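Local coordinates for BH2092 protein (Bacillus halodurans, PDB 3NHV) that is of unknown function but has a rhodanese-like domain, a fold that in its relatives often carries sulfur on a cysteine, at residues A21-D26 / E32-V37; D64-L69 / A95-R100. One frame throughout, in Å; residues are numbered along the deposited sequence.

Contact 1 of 2, residues A21-D26 / E32-V37; sequences ADLSID and EGIIVV
Ile34 and Asp26 make the closest meeting between helix 20-28 and the start of strand 34-38, where a helix packs on a strand of the central parallel sheet of the rhodanese-like alpha/beta domain. The packing contacts come first. Ile34 CG1 sits between its backbone N and carbonyl carbon (chi1 63°), and the extended chain beyond it carries CD1 out to the helix, where it lies 3.6 Å from Asp26 CB. Asp26 OD1 is also 3.6 Å from Ile34 CD1, a van der Waals contact and not a bond. The same methyl is 4.2 Å from Leu23 CD2, so one isoleucine tip rests against two residues about a helical turn apart. Further along the strand, Val36 CG2 meets Leu23 CD2 at 4.1 Å, the two side chains crossing at a slant; a single leucine methyl thus serves both inward-pointing strand residues.

The polar part stays within 21-26: Ser24 OG donates to Ala21 O over 2.6 Å, and that carbonyl also receives the backbone N of Ile25.

The axes of 21-26 and 34-37 cross at -118°. Within the parallel sheet, strand 34-38 runs between strands 74-78 and 54-55; Ile34 also touches Ile76, while Leu23 packs on Trp111 of helix 107-113.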
ATOM      1  N   ALA B  21      -5.767  12.904  -2.215  1.00 43.05           N
ATOM      2  CA  ALA B  21      -6.854  13.824  -1.933  1.00 38.90           C
ATOM      3  C   ALA B  21      -6.395  14.974  -1.051  1.00 35.24           C
ATOM      4  O   ALA B  21      -6.562  16.136  -1.398  1.00 33.07           O
ATOM      5  CB  ALA B  21      -8.006  13.077  -1.255  1.00 43.08           C
ATOM      6  N   ASP B  22      -5.825  14.647   0.101  1.00 35.86           N
ATOM      7  CA  ASP B  22      -5.376  15.687   1.013  1.00 47.20           C
ATOM      8  C   ASP B  22      -4.336  16.626   0.410  1.00 51.88           C
ATOM      9  O   ASP B  22      -4.366  17.828   0.670  1.00 48.30           O
ATOM     10  CB  ASP B  22      -4.829  15.067   2.298  1.00 51.27           C
ATOM     11  CG  ASP B  22      -5.886  14.299   3.066  1.00 61.01           C
ATOM     12  OD1 ASP B  22      -6.992  14.845   3.265  1.00 44.83           O
ATOM     13  OD2 ASP B  22      -5.609  13.148   3.473  1.00 73.27           O
ATOM     14  N   LEU B  23      -3.420  16.083  -0.389  1.00 48.98           N
ATOM     15  CA  LEU B  23      -2.384  16.890  -1.009  1.00 43.40           C
ATOM     16  C   LEU B  23      -3.005  17.826  -2.041  1.00 44.14           C
ATOM     17  O   LEU B  23      -2.633  18.993  -2.125  1.00 44.81           O
ATOM     18  CB  LEU B  23      -1.348  15.998  -1.695  1.00 44.00           C
ATOM     19  CG  LEU B  23       0.117  16.465  -1.770  1.00 41.52           C
ATOM     20  CD1 LEU B  23       0.774  15.822  -2.980  1.00 33.28           C
ATOM     21  CD2 LEU B  23       0.216  17.963  -1.868  1.00 42.87           C
ATOM     22  N   SER B  24      -3.957  17.310  -2.815  1.00 48.69           N
ATOM     23  CA  SER B  24      -4.619  18.104  -3.847  1.00 56.48           C
ATOM     24  C   SER B  24      -5.334  19.296  -3.235  1.00 49.57           C
ATOM     25  O   SER B  24      -5.388  20.374  -3.821  1.00 57.16           O
ATOM     26  CB  SER B  24      -5.632  17.256  -4.626  1.00 58.37           C
ATOM     27  OG  SER B  24      -6.792  16.981  -3.851  1.00 70.01           O
ATOM     28  N   ILE B  25      -5.900  19.100  -2.056  1.00 50.62           N
ATOM     29  CA  ILE B  25      -6.593  20.188  -1.403  1.00 52.40           C
ATOM     30  C   ILE B  25      -5.594  21.222  -0.927  1.00 53.45           C
ATOM     31  O   ILE B  25      -5.884  22.416  -0.935  1.00 58.93           O
ATOM     32  CB  ILE B  25      -7.439  19.672  -0.240  1.00 43.49           C
ATOM     33  CG1 ILE B  25      -8.615  18.877  -0.818  1.00 48.27           C
ATOM     34  CG2 ILE B  25      -7.916  20.828   0.622  1.00 41.93           C
ATOM     35  CD1 ILE B  25      -9.437  18.129   0.200  1.00 50.25           C
ATOM     36  N   ASP B  26      -4.408  20.767  -0.540  1.00 51.70           N
ATOM     37  CA  ASP B  26      -3.364  21.674  -0.074  1.00 56.17           C
ATOM     38  C   ASP B  26      -2.787  22.496  -1.222  1.00 55.83           C
ATOM     39  O   ASP B  26      -2.534  23.689  -1.072  1.00 56.84           O
ATOM     40  CB  ASP B  26      -2.250  20.886   0.613  1.00 57.32           C
ATOM     41  CG  ASP B  26      -2.564  20.589   2.065  1.00 62.83           C
ATOM     42  OD1 ASP B  26      -1.918  19.689   2.647  1.00 59.94           O
ATOM     43  OD2 ASP B  26      -3.452  21.267   2.627  1.00 72.29           O
ATOM     44  N   GLU B  32       0.783  26.890   2.618  1.00 50.21           N
ATOM     45  CA  GLU B  32       2.236  27.003   2.590  1.00 58.90           C
ATOM     46  C   GLU B  32       2.908  26.307   3.770  1.00 59.05           C
ATOM     47  O   GLU B  32       4.122  26.427   3.964  1.00 59.91           O
ATOM     48  CB  GLU B  32       2.638  28.481   2.558  1.00 61.40           C
ATOM     49  CG  GLU B  32       2.207  29.213   1.294  1.00 75.15           C
ATOM     50  CD  GLU B  32       2.060  30.714   1.514  1.00 86.67           C
ATOM     51  OE1 GLU B  32       1.738  31.441   0.539  1.00 91.89           O
ATOM     52  OE2 GLU B  32       2.259  31.165   2.666  1.00 87.04           O
ATOM     53  N   GLY B  33       2.118  25.573   4.547  1.00 54.77           N
ATOM     54  CA  GLY B  33       2.659  24.864   5.688  1.00 45.35           C
ATOM     55  C   GLY B  33       3.339  23.557   5.316  1.00 44.09           C
ATOM     56  O   GLY B  33       3.795  22.827   6.190  1.00 47.87           O
ATOM     57  N   ILE B  34       3.407  23.251   4.024  1.00 41.33           N
ATOM     58  CA  ILE B  34       4.045  22.016   3.578  1.00 42.83           C
ATOM     59  C   ILE B  34       5.064  22.259   2.472  1.00 47.29           C
ATOM     60  O   ILE B  34       5.018  23.269   1.775  1.00 48.26           O
ATOM     61  CB  ILE B  34       3.019  20.990   3.039  1.00 32.65           C
ATOM     62  CG1 ILE B  34       2.318  21.558   1.807  1.00 32.37           C
ATOM     63  CG2 ILE B  34       2.025  20.624   4.127  1.00 37.54           C
ATOM     64  CD1 ILE B  34       1.262  20.646   1.216  1.00 34.09           C
ATOM     65  N   ILE B  35       5.983  21.316   2.317  1.00 46.51           N
ATOM     66  CA  ILE B  35       6.998  21.402   1.288  1.00 40.37           C
ATOM     67  C   ILE B  35       7.027  20.056   0.586  1.00 41.54           C
ATOM     68  O   ILE B  35       7.555  19.081   1.117  1.00 52.01           O
ATOM     69  CB  ILE B  35       8.394  21.680   1.891  1.00 52.39           C
ATOM     70  CG1 ILE B  35       8.338  22.922   2.785  1.00 46.07           C
ATOM     71  CG2 ILE B  35       9.412  21.885   0.769  1.00 42.95           C
ATOM     72  CD1 ILE B  35       9.657  23.269   3.437  1.00 48.61           C
ATOM     73  N   VAL B  36       6.439  19.994  -0.599  1.00 43.04           N
ATOM     74  CA  VAL B  36       6.413  18.749  -1.346  1.00 43.11           C
ATOM     75  C   VAL B  36       7.782  18.472  -1.961  1.00 45.47           C
ATOM     76  O   VAL B  36       8.286  19.268  -2.756  1.00 54.32           O
ATOM     77  CB  VAL B  36       5.364  18.804  -2.468  1.00 49.88           C
ATOM     78  CG1 VAL B  36       5.205  17.425  -3.084  1.00 36.25           C
ATOM     79  CG2 VAL B  36       4.038  19.320  -1.915  1.00 42.59           C
ATOM     80  N   VAL B  37       8.375  17.338  -1.597  1.00 45.67           N
ATOM     81  CA  VAL B  37       9.690  16.944  -2.096  1.00 40.78           C
ATOM     82  C   VAL B  37       9.648  15.650  -2.917  1.00 47.83           C
ATOM     83  O   VAL B  37       9.253  14.592  -2.412  1.00 46.28           O
ATOM     84  CB  VAL B  37      10.695  16.733  -0.927  1.00 43.31           C
ATOM     85  CG1 VAL B  37      12.083  16.396  -1.477  1.00 40.27           C
ATOM     86  CG2 VAL B  37      10.756  17.967  -0.056  1.00 39.69           C
TER

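Contact 2 of 2, residues D64-L69 / A95-R100; sequences DTTKRL and AQLGFR
A Schellman motif at the C-terminal end of helix 86-96 and a type I beta turn from Thr66 to Leu69 are the two elements joined here, in the rhodanese-like fold. Gly98, with a positive phi of 91°, closes the helix and leads into Phe99, whose ring sets its outer edge against both ends of the turn. Phe99 CE1 is 3.7 Å from Thr66 CB, and Phe99 CZ is 3.8 Å from Leu69 CB. The turn is closed by Leu69 N, which donates to Thr66 O over 3.0 Å, and that same carbonyl oxygen stands near the ring plane, 3.6 Å from Phe99 CZ. Cutting Phe99 back to an alanine is likely to open a gap between the turn and the helix end, and to leave Lys71 without the ring of its cation-pi contact.

Leu97 adds a second, smaller touch. With CG anti to the carbonyl carbon (chi1 -69°), it meets Thr66 tip to tip, Leu97 CD1 lying 3.6 Å from Thr66 OG1. That hydroxyl finds its polar partner in Asn62 O. At the Leu69 end of the turn, Leu69 O lies in the plane of the ring, at its edge, 3.4 Å from both Phe99 CE2 and Phe99 CZ.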
ATOM      1  N   ASP B  64      23.181  19.708   3.545  1.00 60.23           N
ATOM      2  CA  ASP B  64      23.571  20.647   2.487  1.00 67.74           C
ATOM      3  C   ASP B  64      22.401  20.972   1.568  1.00 64.02           C
ATOM      4  O   ASP B  64      22.199  22.114   1.155  1.00 62.11           O
ATOM      5  CB  ASP B  64      24.704  20.053   1.635  1.00 74.95           C
ATOM      6  CG  ASP B  64      26.059  20.104   2.330  1.00 89.20           C
ATOM      7  OD1 ASP B  64      27.023  19.482   1.814  1.00 80.55           O
ATOM      8  OD2 ASP B  64      26.162  20.777   3.388  1.00 97.09           O
ATOM      9  N   THR B  65      21.628  19.949   1.249  1.00 62.41           N
ATOM     10  CA  THR B  65      20.504  20.115   0.355  1.00 57.32           C
ATOM     11  C   THR B  65      19.218  20.567   1.048  1.00 49.75           C
ATOM     12  O   THR B  65      18.277  21.016   0.392  1.00 46.22           O
ATOM     13  CB  THR B  65      20.258  18.806  -0.403  1.00 55.23           C
ATOM     14  OG1 THR B  65      19.045  18.909  -1.156  1.00 77.25           O
ATOM     15  CG2 THR B  65      20.170  17.645   0.577  1.00 48.19           C
ATOM     16  N   THR B  66      19.186  20.480   2.371  1.00 45.68           N
ATOM     17  CA  THR B  66      17.988  20.862   3.106  1.00 52.90           C
ATOM     18  C   THR B  66      18.168  22.103   3.963  1.00 55.32           C
ATOM     19  O   THR B  66      17.254  22.509   4.689  1.00 50.35           O
ATOM     20  CB  THR B  66      17.526  19.704   3.998  1.00 59.08           C
ATOM     21  OG1 THR B  66      18.550  19.402   4.955  1.00 54.40           O
ATOM     22  CG2 THR B  66      17.273  18.462   3.148  1.00 50.68           C
ATOM     23  N   LYS B  67      19.342  22.717   3.861  1.00 62.71           N
ATOM     24  CA  LYS B  67      19.653  23.909   4.646  1.00 64.25           C
ATOM     25  C   LYS B  67      18.655  25.051   4.440  1.00 65.24           C
ATOM     26  O   LYS B  67      18.270  25.731   5.394  1.00 55.05           O
ATOM     27  CB  LYS B  67      21.073  24.399   4.321  1.00 69.57           C
ATOM     28  CG  LYS B  67      21.272  24.874   2.881  1.00 76.68           C
ATOM     29  CD  LYS B  67      22.689  25.417   2.659  1.00 77.37           C
ATOM     30  CE  LYS B  67      22.781  26.237   1.372  1.00 75.18           C
ATOM     31  NZ  LYS B  67      21.912  27.467   1.419  1.00 74.81           N
ATOM     32  N   ARG B  68      18.223  25.257   3.202  1.00 69.28           N
ATOM     33  CA  ARG B  68      17.296  26.348   2.920  1.00 75.07           C
ATOM     34  C   ARG B  68      15.818  26.004   3.151  1.00 73.75           C
ATOM     35  O   ARG B  68      14.935  26.757   2.730  1.00 75.18           O
ATOM     36  CB  ARG B  68      17.486  26.836   1.478  1.00 77.01           C
ATOM     37  CG  ARG B  68      16.850  25.938   0.427  1.00 86.70           C
ATOM     38  CD  ARG B  68      17.656  24.666   0.145  1.00 83.08           C
ATOM     39  NE  ARG B  68      16.935  23.761  -0.756  1.00 92.77           N
ATOM     40  CZ  ARG B  68      16.321  24.133  -1.884  1.00 92.36           C
ATOM     41  NH1 ARG B  68      16.333  25.408  -2.270  1.00 85.64           N
ATOM     42  NH2 ARG B  68      15.688  23.225  -2.632  1.00 84.88           N
ATOM     43  N   LEU B  69      15.546  24.876   3.805  1.00 67.74           N
ATOM     44  CA  LEU B  69      14.165  24.464   4.065  1.00 54.31           C
ATOM     45  C   LEU B  69      13.754  24.761   5.495  1.00 53.69           C
ATOM     46  O   LEU B  69      14.466  24.419   6.432  1.00 59.37           O
ATOM     47  CB  LEU B  69      13.990  22.975   3.778  1.00 43.36           C
ATOM     48  CG  LEU B  69      14.316  22.571   2.341  1.00 53.55           C
ATOM     49  CD1 LEU B  69      14.059  21.081   2.144  1.00 50.21           C
ATOM     50  CD2 LEU B  69      13.471  23.385   1.383  1.00 53.52           C
ATOM     51  N   ALA B  95      13.648  12.956   9.001  1.00 45.24           N
ATOM     52  CA  ALA B  95      13.371  12.905  10.430  1.00 52.26           C
ATOM     53  C   ALA B  95      14.669  12.965  11.227  1.00 48.88           C
ATOM     54  O   ALA B  95      14.699  13.475  12.344  1.00 52.58           O
ATOM     55  CB  ALA B  95      12.600  11.637  10.774  1.00 53.40           C
ATOM     56  N   GLN B  96      15.740  12.440  10.649  1.00 52.27           N
ATOM     57  CA  GLN B  96      17.034  12.450  11.313  1.00 57.67           C
ATOM     58  C   GLN B  96      17.602  13.871  11.305  1.00 53.69           C
ATOM     59  O   GLN B  96      18.315  14.263  12.223  1.00 49.95           O
ATOM     60  CB  GLN B  96      17.979  11.471  10.607  1.00 68.06           C
ATOM     61  CG  GLN B  96      19.360  11.324  11.234  1.00 81.26           C
ATOM     62  CD  GLN B  96      20.118  10.126  10.673  1.00 86.03           C
ATOM     63  OE1 GLN B  96      20.317  10.010   9.457  1.00 85.32           O
ATOM     64  NE2 GLN B  96      20.544   9.227  11.560  1.00 82.23           N
ATOM     65  N   LEU B  97      17.261  14.644  10.278  1.00 52.15           N
ATOM     66  CA  LEU B  97      17.735  16.020  10.166  1.00 56.21           C
ATOM     67  C   LEU B  97      16.924  16.983  11.034  1.00 54.61           C
ATOM     68  O   LEU B  97      17.160  18.191  11.014  1.00 53.49           O
ATOM     69  CB  LEU B  97      17.689  16.480   8.703  1.00 54.77           C
ATOM     70  CG  LEU B  97      18.689  15.829   7.740  1.00 58.40           C
ATOM     71  CD1 LEU B  97      18.255  16.027   6.299  1.00 49.48           C
ATOM     72  CD2 LEU B  97      20.071  16.420   7.980  1.00 54.91           C
ATOM     73  N   GLY B  98      15.964  16.447  11.787  1.00 58.94           N
ATOM     74  CA  GLY B  98      15.142  17.278  12.659  1.00 47.85           C
ATOM     75  C   GLY B  98      13.850  17.823  12.062  1.00 52.32           C
ATOM     76  O   GLY B  98      13.136  18.566  12.731  1.00 55.11           O
ATOM     77  N   PHE B  99      13.545  17.461  10.816  1.00 52.14           N
ATOM     78  CA  PHE B  99      12.331  17.913  10.140  1.00 47.06           C
ATOM     79  C   PHE B  99      11.078  17.104  10.496  1.00 54.38           C
ATOM     80  O   PHE B  99      11.163  15.944  10.899  1.00 51.63           O
ATOM     81  CB  PHE B  99      12.508  17.846   8.616  1.00 48.01           C
ATOM     82  CG  PHE B  99      13.310  18.974   8.035  1.00 53.42           C
ATOM     83  CD1 PHE B  99      14.595  18.757   7.541  1.00 56.11           C
ATOM     84  CD2 PHE B  99      12.779  20.258   7.976  1.00 57.14           C
ATOM     85  CE1 PHE B  99      15.334  19.807   6.999  1.00 57.32           C
ATOM     86  CE2 PHE B  99      13.507  21.310   7.439  1.00 50.18           C
ATOM     87  CZ  PHE B  99      14.787  21.085   6.949  1.00 56.40           C
ATOM     88  N   ARG B 100       9.912  17.735  10.349  1.00 57.22           N
ATOM     89  CA  ARG B 100       8.629  17.063  10.580  1.00 54.42           C
ATOM     90  C   ARG B 100       8.299  16.589   9.164  1.00 51.07           C
ATOM     91  O   ARG B 100       8.395  17.368   8.207  1.00 43.47           O
ATOM     92  CB  ARG B 100       7.570  18.050  11.080  1.00 57.24           C
ATOM     93  CG  ARG B 100       7.876  18.681  12.445  1.00 58.30           C
ATOM     94  CD  ARG B 100       7.526  17.754  13.602  1.00 49.33           C
ATOM     95  NE  ARG B 100       7.919  18.312  14.895  1.00 47.80           N
ATOM     96  CZ  ARG B 100       7.300  18.045  16.045  1.00 54.71           C
ATOM     97  NH1 ARG B 100       6.251  17.229  16.058  1.00 48.09           N
ATOM     98  NH2 ARG B 100       7.725  18.587  17.182  1.00 36.49           N
TER

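The two contacts illustrate how one alpha-beta domain uses different chemistry at different places in the fold. The centre of contact 1 is about 10 Å from the centre of the chain, that of contact 2 about 15 Å. Contact 1, nearer the middle, sets a helix against a strand of the sheet; contact 2 ties a loop to a helix end. Both are partly buried, neither wholly core nor surface. They share no element, yet strand 54-55 lies near both: Val36 bonds to Ile54 through the backbone, and Leu69 touches Ile54. Methyl groups do most of the work in 21-26 / 32-37, whereas in 64-69 / 95-100 an aromatic edge meets backbone carbonyl oxygens. Different neighbouring subunits pack beside each.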